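Local coordinates for probable branched-chain amino acid ABC transporter, amino acid binding protein (Thermus thermophilus, PDB 3LKB) that binds valine and probably delivers branched-chain amino acids to an ABC transporter for uptake into the cell, at residues P45-N50 against R303-F308; A147-P152 against K192-A197. The protein carries 2 engineered substitutions. One frame throughout, in Å; residues are numbered along the deposited sequence.

Contact 1: P45-N50 against R303-F308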
ATOM      1  N   PRO A  45     -27.079   9.368 -17.090  1.00 21.71           N
ATOM      2  CA  PRO A  45     -27.332  10.672 -17.667  1.00 22.29           C
ATOM      3  C   PRO A  45     -27.798  11.646 -16.590  1.00 21.47           C
ATOM      4  O   PRO A  45     -28.662  11.300 -15.767  1.00 21.87           O
ATOM      5  CB  PRO A  45     -28.449  10.392 -18.697  1.00 23.08           C
ATOM      6  CG  PRO A  45     -28.463   8.810 -18.877  1.00 24.15           C
ATOM      7  CD  PRO A  45     -28.105   8.380 -17.460  1.00 22.16           C
ATOM      8  N   GLY A  46     -27.163  12.812 -16.567  1.00 20.24           N
ATOM      9  CA  GLY A  46     -27.503  13.898 -15.667  1.00 19.47           C
ATOM     10  C   GLY A  46     -26.803  13.845 -14.315  1.00 19.39           C
ATOM     11  O   GLY A  46     -27.174  14.580 -13.416  1.00 18.89           O
ATOM     12  N   VAL A  47     -25.811  12.971 -14.152  1.00 18.50           N
ATOM     13  CA  VAL A  47     -25.161  12.813 -12.855  1.00 18.42           C
ATOM     14  C   VAL A  47     -23.641  12.885 -12.989  1.00 19.00           C
ATOM     15  O   VAL A  47     -23.042  12.144 -13.773  1.00 19.15           O
ATOM     16  CB  VAL A  47     -25.533  11.463 -12.231  1.00 18.03           C
ATOM     17  CG1 VAL A  47     -24.664  11.159 -11.006  1.00 18.49           C
ATOM     18  CG2 VAL A  47     -26.968  11.436 -11.869  1.00 16.82           C
ATOM     19  N   VAL A  48     -22.990  13.771 -12.254  1.00 20.10           N
ATOM     20  CA  VAL A  48     -21.523  13.616 -12.162  1.00 20.89           C
ATOM     21  C   VAL A  48     -21.163  13.009 -10.818  1.00 19.87           C
ATOM     22  O   VAL A  48     -21.644  13.463  -9.772  1.00 20.51           O
ATOM     23  CB  VAL A  48     -20.688  14.883 -12.589  1.00 21.14           C
ATOM     24  CG1 VAL A  48     -21.539  15.826 -13.406  1.00 23.37           C
ATOM     25  CG2 VAL A  48     -20.108  15.630 -11.411  1.00 24.11           C
ATOM     26  N   PHE A  49     -20.397  11.923 -10.855  1.00 19.25           N
ATOM     27  CA  PHE A  49     -19.984  11.282  -9.619  1.00 18.81           C
ATOM     28  C   PHE A  49     -18.813  12.027  -8.999  1.00 19.03           C
ATOM     29  O   PHE A  49     -17.815  12.316  -9.654  1.00 19.08           O
ATOM     30  CB  PHE A  49     -19.672   9.788  -9.786  1.00 18.43           C
ATOM     31  CG  PHE A  49     -20.895   8.946 -10.106  1.00 17.44           C
ATOM     32  CD1 PHE A  49     -21.731   8.481  -9.092  1.00 16.24           C
ATOM     33  CD2 PHE A  49     -21.214   8.638 -11.423  1.00 16.30           C
ATOM     34  CE1 PHE A  49     -22.855   7.718  -9.384  1.00 15.91           C
ATOM     35  CE2 PHE A  49     -22.343   7.872 -11.736  1.00 16.94           C
ATOM     36  CZ  PHE A  49     -23.167   7.410 -10.727  1.00 16.25           C
ATOM     37  N   ASN A  50     -18.992  12.379  -7.741  1.00 18.09           N
ATOM     38  CA  ASN A  50     -17.908  12.779  -6.898  1.00 18.29           C
ATOM     39  C   ASN A  50     -17.338  11.498  -6.208  1.00 18.93           C
ATOM     40  O   ASN A  50     -18.003  10.792  -5.421  1.00 17.61           O
ATOM     41  CB  ASN A  50     -18.440  13.802  -5.891  1.00 17.70           C
ATOM     42  CG  ASN A  50     -17.398  14.262  -4.938  1.00 18.83           C
ATOM     43  OD1 ASN A  50     -16.290  14.521  -5.354  1.00 20.83           O
ATOM     44  ND2 ASN A  50     -17.738  14.364  -3.640  1.00 16.68           N
ATOM     45  N   ARG A 303     -30.601   2.998 -12.300  1.00 16.41           N
ATOM     46  CA  ARG A 303     -31.951   2.535 -12.203  1.00 16.71           C
ATOM     47  C   ARG A 303     -32.813   3.431 -11.353  1.00 17.79           C
ATOM     48  O   ARG A 303     -33.899   3.734 -11.699  1.00 17.48           O
ATOM     49  CB  ARG A 303     -32.011   1.095 -11.772  1.00 15.77           C
ATOM     50  CG  ARG A 303     -31.676   0.151 -12.841  1.00 14.86           C
ATOM     51  CD  ARG A 303     -31.144  -1.045 -12.283  1.00 13.64           C
ATOM     52  NE  ARG A 303     -30.658  -2.010 -13.218  1.00 15.17           N
ATOM     53  CZ  ARG A 303     -30.994  -3.268 -13.185  1.00 11.56           C
ATOM     54  NH1 ARG A 303     -31.872  -3.623 -12.330  1.00 11.25           N
ATOM     55  NH2 ARG A 303     -30.476  -4.116 -14.002  1.00  6.19           N
ATOM     56  N   ALA A 304     -32.285   3.896 -10.257  1.00 18.85           N
ATOM     57  CA  ALA A 304     -32.974   4.932  -9.514  1.00 20.88           C
ATOM     58  C   ALA A 304     -33.313   6.170 -10.397  1.00 22.02           C
ATOM     59  O   ALA A 304     -34.396   6.756 -10.245  1.00 21.52           O
ATOM     60  CB  ALA A 304     -32.170   5.340  -8.223  1.00 20.58           C
ATOM     61  N   GLN A 305     -32.424   6.566 -11.313  1.00 23.20           N
ATOM     62  CA  GLN A 305     -32.700   7.791 -12.065  1.00 25.01           C
ATOM     63  C   GLN A 305     -33.760   7.579 -13.091  1.00 25.85           C
ATOM     64  O   GLN A 305     -34.595   8.453 -13.319  1.00 25.54           O
ATOM     65  CB  GLN A 305     -31.474   8.322 -12.773  1.00 25.17           C
ATOM     66  CG  GLN A 305     -30.853   9.437 -12.019  1.00 29.50           C
ATOM     67  CD  GLN A 305     -31.241  10.822 -12.505  1.00 31.02           C
ATOM     68  OE1 GLN A 305     -31.748  11.643 -11.724  1.00 35.12           O
ATOM     69  NE2 GLN A 305     -30.954  11.106 -13.768  1.00 27.46           N
ATOM     70  N   GLU A 306     -33.682   6.430 -13.738  1.00 26.96           N
ATOM     71  CA  GLU A 306     -34.632   6.047 -14.738  1.00 29.29           C
ATOM     72  C   GLU A 306     -36.041   5.918 -14.132  1.00 29.46           C
ATOM     73  O   GLU A 306     -36.976   6.472 -14.673  1.00 28.96           O
ATOM     74  CB  GLU A 306     -34.141   4.757 -15.392  1.00 30.34           C
ATOM     75  CG  GLU A 306     -35.221   3.776 -15.893  1.00 35.90           C
ATOM     76  CD  GLU A 306     -34.792   2.294 -15.702  1.00 42.21           C
ATOM     77  OE1 GLU A 306     -34.853   1.792 -14.526  1.00 39.12           O
ATOM     78  OE2 GLU A 306     -34.397   1.661 -16.738  1.00 44.49           O
ATOM     79  N   ARG A 307     -36.176   5.238 -12.993  1.00 30.08           N
ATOM     80  CA  ARG A 307     -37.490   5.002 -12.398  1.00 31.18           C
ATOM     81  C   ARG A 307     -38.021   6.264 -11.690  1.00 31.11           C
ATOM     82  O   ARG A 307     -39.121   6.711 -11.993  1.00 31.42           O
ATOM     83  CB  ARG A 307     -37.477   3.791 -11.453  1.00 31.14           C
ATOM     84  CG  ARG A 307     -38.713   2.862 -11.478  1.00 35.85           C
ATOM     85  CD  ARG A 307     -38.415   1.478 -10.742  1.00 44.74           C
ATOM     86  NE  ARG A 307     -37.484   0.598 -11.504  1.00 50.88           N
ATOM     87  CZ  ARG A 307     -36.730  -0.407 -11.015  1.00 52.05           C
ATOM     88  NH1 ARG A 307     -36.751  -0.729  -9.721  1.00 51.21           N
ATOM     89  NH2 ARG A 307     -35.938  -1.103 -11.843  1.00 52.02           N
ATOM     90  N   PHE A 308     -37.241   6.856 -10.782  1.00 30.71           N
ATOM     91  CA  PHE A 308     -37.763   7.897  -9.910  1.00 30.24           C
ATOM     92  C   PHE A 308     -37.345   9.309 -10.263  1.00 30.30           C
ATOM     93  O   PHE A 308     -37.962  10.274  -9.792  1.00 30.63           O
ATOM     94  CB  PHE A 308     -37.401   7.603  -8.471  1.00 30.71           C
ATOM     95  CG  PHE A 308     -37.887   6.273  -7.991  1.00 31.81           C
ATOM     96  CD1 PHE A 308     -39.190   6.123  -7.539  1.00 34.69           C
ATOM     97  CD2 PHE A 308     -37.045   5.168  -7.997  1.00 33.19           C
ATOM     98  CE1 PHE A 308     -39.656   4.890  -7.098  1.00 35.79           C
ATOM     99  CE2 PHE A 308     -37.485   3.939  -7.554  1.00 33.47           C
ATOM    100  CZ  PHE A 308     -38.794   3.793  -7.103  1.00 35.41           C
TER
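At the entrance to strand 47-55, in one lobe of the periplasmic binding protein fold, Pro45 and Val47 meet a single glutamine, Gln305, near the end of helix 285-308. The amide of Gln305 reaches across to the turn before the strand: its NE2 lies 3.0 Å from the backbone oxygen Pro45 O, an approach that the long, polar side chain of glutamine suits. The chain is bent at its second torsion (chi2 -98°), which swings the amide round toward the proline carbonyl. One methyl of Val47 comes up to the same group, with CG2 4.4 Å from Gln305 CD, a loose contact between a methyl and the amide carbon. Strand 47-55 pairs in parallel with strand 6-14, and helix 21-41 links the two as a beta-alpha-beta unit; Val47 and Phe49 both lean on Val8 of the neighbouring strand, while Phe49 also packs on helix 21-41. Within the strand, Val47 CG1 sits 4.0 Å above the Phe49 ring plane, over its centre, so this branched residue serves the buried interior with one methyl and Gln305 with the other. Gly46 makes the turn between proline and strand with a positive phi of 88°, favourable for glycine; a beta carbon there would point toward the helix and come 3.8 Å from Gln305 NE2. Ile311, in the loop after the helix, touches both Val47 and Gln305.

Contact 2: A147-P152 against K192-A197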
ATOM      1  N   ALA A 147      -6.424 -28.424   9.051  1.00 11.08           N
ATOM      2  CA  ALA A 147      -6.105 -27.355   9.956  1.00 10.92           C
ATOM      3  C   ALA A 147      -6.601 -26.069   9.305  1.00 11.49           C
ATOM      4  O   ALA A 147      -6.568 -25.920   8.075  1.00 13.00           O
ATOM      5  CB  ALA A 147      -4.636 -27.299  10.153  1.00 10.75           C
ATOM      6  N   LEU A 148      -7.084 -25.147  10.114  1.00 11.40           N
ATOM      7  CA  LEU A 148      -7.458 -23.864   9.615  1.00 11.39           C
ATOM      8  C   LEU A 148      -6.397 -22.872  10.049  1.00 11.42           C
ATOM      9  O   LEU A 148      -5.959 -22.898  11.205  1.00 11.79           O
ATOM     10  CB  LEU A 148      -8.832 -23.448  10.148  1.00 12.18           C
ATOM     11  CG  LEU A 148     -10.056 -24.370   9.920  1.00 14.68           C
ATOM     12  CD1 LEU A 148     -11.358 -23.675  10.410  1.00 16.27           C
ATOM     13  CD2 LEU A 148     -10.221 -24.850   8.476  1.00 14.64           C
ATOM     14  N   VAL A 149      -5.985 -22.005   9.116  1.00 10.66           N
ATOM     15  CA  VAL A 149      -5.126 -20.861   9.403  1.00  9.88           C
ATOM     16  C   VAL A 149      -5.772 -19.553   8.918  1.00  8.80           C
ATOM     17  O   VAL A 149      -6.084 -19.405   7.758  1.00  9.26           O
ATOM     18  CB  VAL A 149      -3.707 -21.033   8.761  1.00 10.58           C
ATOM     19  CG1 VAL A 149      -2.910 -19.736   8.829  1.00  9.77           C
ATOM     20  CG2 VAL A 149      -2.952 -22.110   9.462  1.00 10.13           C
ATOM     21  N   VAL A 150      -5.830 -18.569   9.792  1.00  7.95           N
ATOM     22  CA  VAL A 150      -6.807 -17.537   9.749  1.00  7.81           C
ATOM     23  C   VAL A 150      -6.195 -16.215  10.192  1.00  8.61           C
ATOM     24  O   VAL A 150      -5.300 -16.169  11.057  1.00  9.05           O
ATOM     25  CB  VAL A 150      -7.906 -17.990  10.667  1.00  8.25           C
ATOM     26  CG1 VAL A 150      -8.246 -17.009  11.735  1.00  9.16           C
ATOM     27  CG2 VAL A 150      -9.053 -18.502   9.899  1.00  9.27           C
ATOM     28  N   HIS A 151      -6.627 -15.141   9.548  1.00  8.06           N
ATOM     29  CA  HIS A 151      -6.132 -13.829   9.861  1.00  7.97           C
ATOM     30  C   HIS A 151      -6.634 -13.472  11.258  1.00  8.35           C
ATOM     31  O   HIS A 151      -7.771 -13.864  11.652  1.00  7.11           O
ATOM     32  CB  HIS A 151      -6.688 -12.859   8.825  1.00  8.12           C
ATOM     33  CG  HIS A 151      -6.140 -11.477   8.929  1.00  8.88           C
ATOM     34  ND1 HIS A 151      -6.751 -10.492   9.681  1.00  6.28           N
ATOM     35  CD2 HIS A 151      -5.018 -10.918   8.400  1.00  8.18           C
ATOM     36  CE1 HIS A 151      -6.033  -9.382   9.593  1.00  6.68           C
ATOM     37  NE2 HIS A 151      -4.982  -9.614   8.822  1.00  7.62           N
ATOM     38  N   PRO A 152      -5.811 -12.717  12.024  1.00  8.56           N
ATOM     39  CA  PRO A 152      -6.195 -12.448  13.423  1.00  8.84           C
ATOM     40  C   PRO A 152      -7.173 -11.303  13.458  1.00  8.94           C
ATOM     41  O   PRO A 152      -6.791 -10.199  13.731  1.00 10.28           O
ATOM     42  CB  PRO A 152      -4.870 -12.030  14.086  1.00  7.81           C
ATOM     43  CG  PRO A 152      -3.766 -12.271  12.977  1.00  8.42           C
ATOM     44  CD  PRO A 152      -4.524 -12.064  11.709  1.00  8.57           C
ATOM     45  N   LYS A 192       5.574 -27.455  11.476  1.00 19.41           N
ATOM     46  CA  LYS A 192       6.058 -28.659  12.214  1.00 20.98           C
ATOM     47  C   LYS A 192       5.006 -29.206  13.196  1.00 20.60           C
ATOM     48  O   LYS A 192       4.847 -30.394  13.305  1.00 20.94           O
ATOM     49  CB  LYS A 192       7.356 -28.360  12.977  1.00 21.65           C
ATOM     50  CG  LYS A 192       8.659 -28.856  12.395  1.00 23.51           C
ATOM     51  CD  LYS A 192       8.789 -28.709  10.901  1.00 28.92           C
ATOM     52  CE  LYS A 192      10.265 -28.371  10.526  1.00 32.45           C
ATOM     53  NZ  LYS A 192      11.268 -29.495  10.347  1.00 33.57           N
ATOM     54  N   ARG A 193       4.280 -28.323  13.870  1.00 20.88           N
ATOM     55  CA  ARG A 193       3.120 -28.678  14.688  1.00 21.81           C
ATOM     56  C   ARG A 193       2.071 -29.456  13.887  1.00 20.73           C
ATOM     57  O   ARG A 193       1.619 -30.519  14.330  1.00 20.50           O
ATOM     58  CB  ARG A 193       2.476 -27.417  15.286  1.00 22.79           C
ATOM     59  CG  ARG A 193       2.540 -27.254  16.811  1.00 29.90           C
ATOM     60  CD  ARG A 193       1.649 -28.320  17.509  1.00 40.43           C
ATOM     61  NE  ARG A 193       2.268 -29.669  17.495  1.00 45.91           N
ATOM     62  CZ  ARG A 193       1.786 -30.780  18.081  1.00 48.55           C
ATOM     63  NH1 ARG A 193       0.627 -30.778  18.763  1.00 48.34           N
ATOM     64  NH2 ARG A 193       2.483 -31.908  17.980  1.00 48.12           N
ATOM     65  N   PHE A 194       1.705 -28.933  12.712  1.00 19.17           N
ATOM     66  CA  PHE A 194       0.729 -29.582  11.795  1.00 18.57           C
ATOM     67  C   PHE A 194       1.198 -30.943  11.314  1.00 18.30           C
ATOM     68  O   PHE A 194       0.447 -31.896  11.301  1.00 17.15           O
ATOM     69  CB  PHE A 194       0.466 -28.694  10.573  1.00 17.66           C
ATOM     70  CG  PHE A 194      -0.377 -27.475  10.869  1.00 18.02           C
ATOM     71  CD1 PHE A 194      -0.800 -27.183  12.180  1.00 16.50           C
ATOM     72  CD2 PHE A 194      -0.702 -26.593   9.849  1.00 17.85           C
ATOM     73  CE1 PHE A 194      -1.582 -26.073  12.464  1.00 19.90           C
ATOM     74  CE2 PHE A 194      -1.489 -25.454  10.097  1.00 19.87           C
ATOM     75  CZ  PHE A 194      -1.936 -25.183  11.404  1.00 21.07           C
ATOM     76  N   GLU A 195       2.464 -31.017  10.924  1.00 19.58           N
ATOM     77  CA  GLU A 195       3.036 -32.249  10.473  1.00 21.01           C
ATOM     78  C   GLU A 195       3.001 -33.297  11.606  1.00 21.37           C
ATOM     79  O   GLU A 195       2.683 -34.430  11.332  1.00 20.83           O
ATOM     80  CB  GLU A 195       4.455 -32.027   9.952  1.00 21.67           C
ATOM     81  CG  GLU A 195       5.351 -33.245  10.190  1.00 26.54           C
ATOM     82  CD  GLU A 195       6.394 -33.437   9.128  1.00 34.03           C
ATOM     83  OE1 GLU A 195       7.556 -33.034   9.378  1.00 37.54           O
ATOM     84  OE2 GLU A 195       6.057 -33.980   8.044  1.00 36.23           O
ATOM     85  N   GLN A 196       3.284 -32.919  12.865  1.00 21.75           N
ATOM     86  CA  GLN A 196       3.276 -33.897  13.986  1.00 23.05           C
ATOM     87  C   GLN A 196       1.885 -34.468  14.223  1.00 22.24           C
ATOM     88  O   GLN A 196       1.707 -35.681  14.514  1.00 22.34           O
ATOM     89  CB  GLN A 196       3.790 -33.300  15.303  1.00 22.96           C
ATOM     90  CG  GLN A 196       5.226 -32.906  15.237  1.00 28.68           C
ATOM     91  CD  GLN A 196       5.725 -32.293  16.544  1.00 38.09           C
ATOM     92  OE1 GLN A 196       5.267 -31.212  16.963  1.00 38.91           O
ATOM     93  NE2 GLN A 196       6.685 -32.984  17.199  1.00 40.23           N
ATOM     94  N   ALA A 197       0.906 -33.585  14.085  1.00 21.37           N
ATOM     95  CA  ALA A 197      -0.479 -33.929  14.343  1.00 20.36           C
ATOM     96  C   ALA A 197      -1.072 -34.618  13.135  1.00 20.00           C
ATOM     97  O   ALA A 197      -2.240 -34.942  13.143  1.00 20.32           O
ATOM     98  CB  ALA A 197      -1.265 -32.674  14.693  1.00 19.43           C
TER
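Gln196 OE1 receives two N-H groups of Arg193, one turn earlier on the helix whose inner residue, Phe194, meets Ala147 and Val149. The stronger bond comes from Arg193 NH2 at 3.0 Å; the one from Arg193 NE is weak and longer, 3.4 Å. NH2 approaches from above the carbonyl plane, 68° out of it, while the oxygen stays close to the plane of the guanidinium. Long polar chains fit this exposed face, and the buried face carries the phenylalanine. Ala147 CB lies over one face of the Phe194 ring in a CH-pi contact, 3.8 Å from the centroid and displaced slightly toward the rim. Val149 CG2 arrives at the ring's edge instead, near its plane, 3.7 Å from Phe194 CE2. This is where helix 188-196, the crossover of a beta-alpha-beta unit from strand 173-179 to strand 201-205, passes over strand 145-150, which lies between those two in the sheet. The small alanine lets the flat ring settle directly onto the strand, and valine, a good strand former, offers a methyl beside it. In Phe194 the ring lies almost in the plane of CA, CB and CG (chi2 3°), the turn that presents its face to Ala147 and its edge to Val149. With Phe194 replaced by an alanine, a gap between helix and sheet is likely to open and both aliphatic residues to lose their aromatic neighbour. Leu148 and Val150 serve the reverse face of the sheet, packing on helix 160-170.

How the contacts relate
From the N terminus the chain first lays down strand 6-14, helix 21-41 and strand 47-55, whose start supplies the first half of contact 1. It then passes into the other lobe, where contact 2 closes a short loop with 39 residues between its segments, joining the crossover helix to the strand it passes over. Only much later, after 252 intervening residues, does helix 285-308 return to complete contact 1, so contact 2 is nested inside the loop of contact 1. The contacts lie on opposite sides of the chain's centre, their own centres 50 Å apart, and do not touch; each brings a helix against a strand or its lead-in within its own lobe.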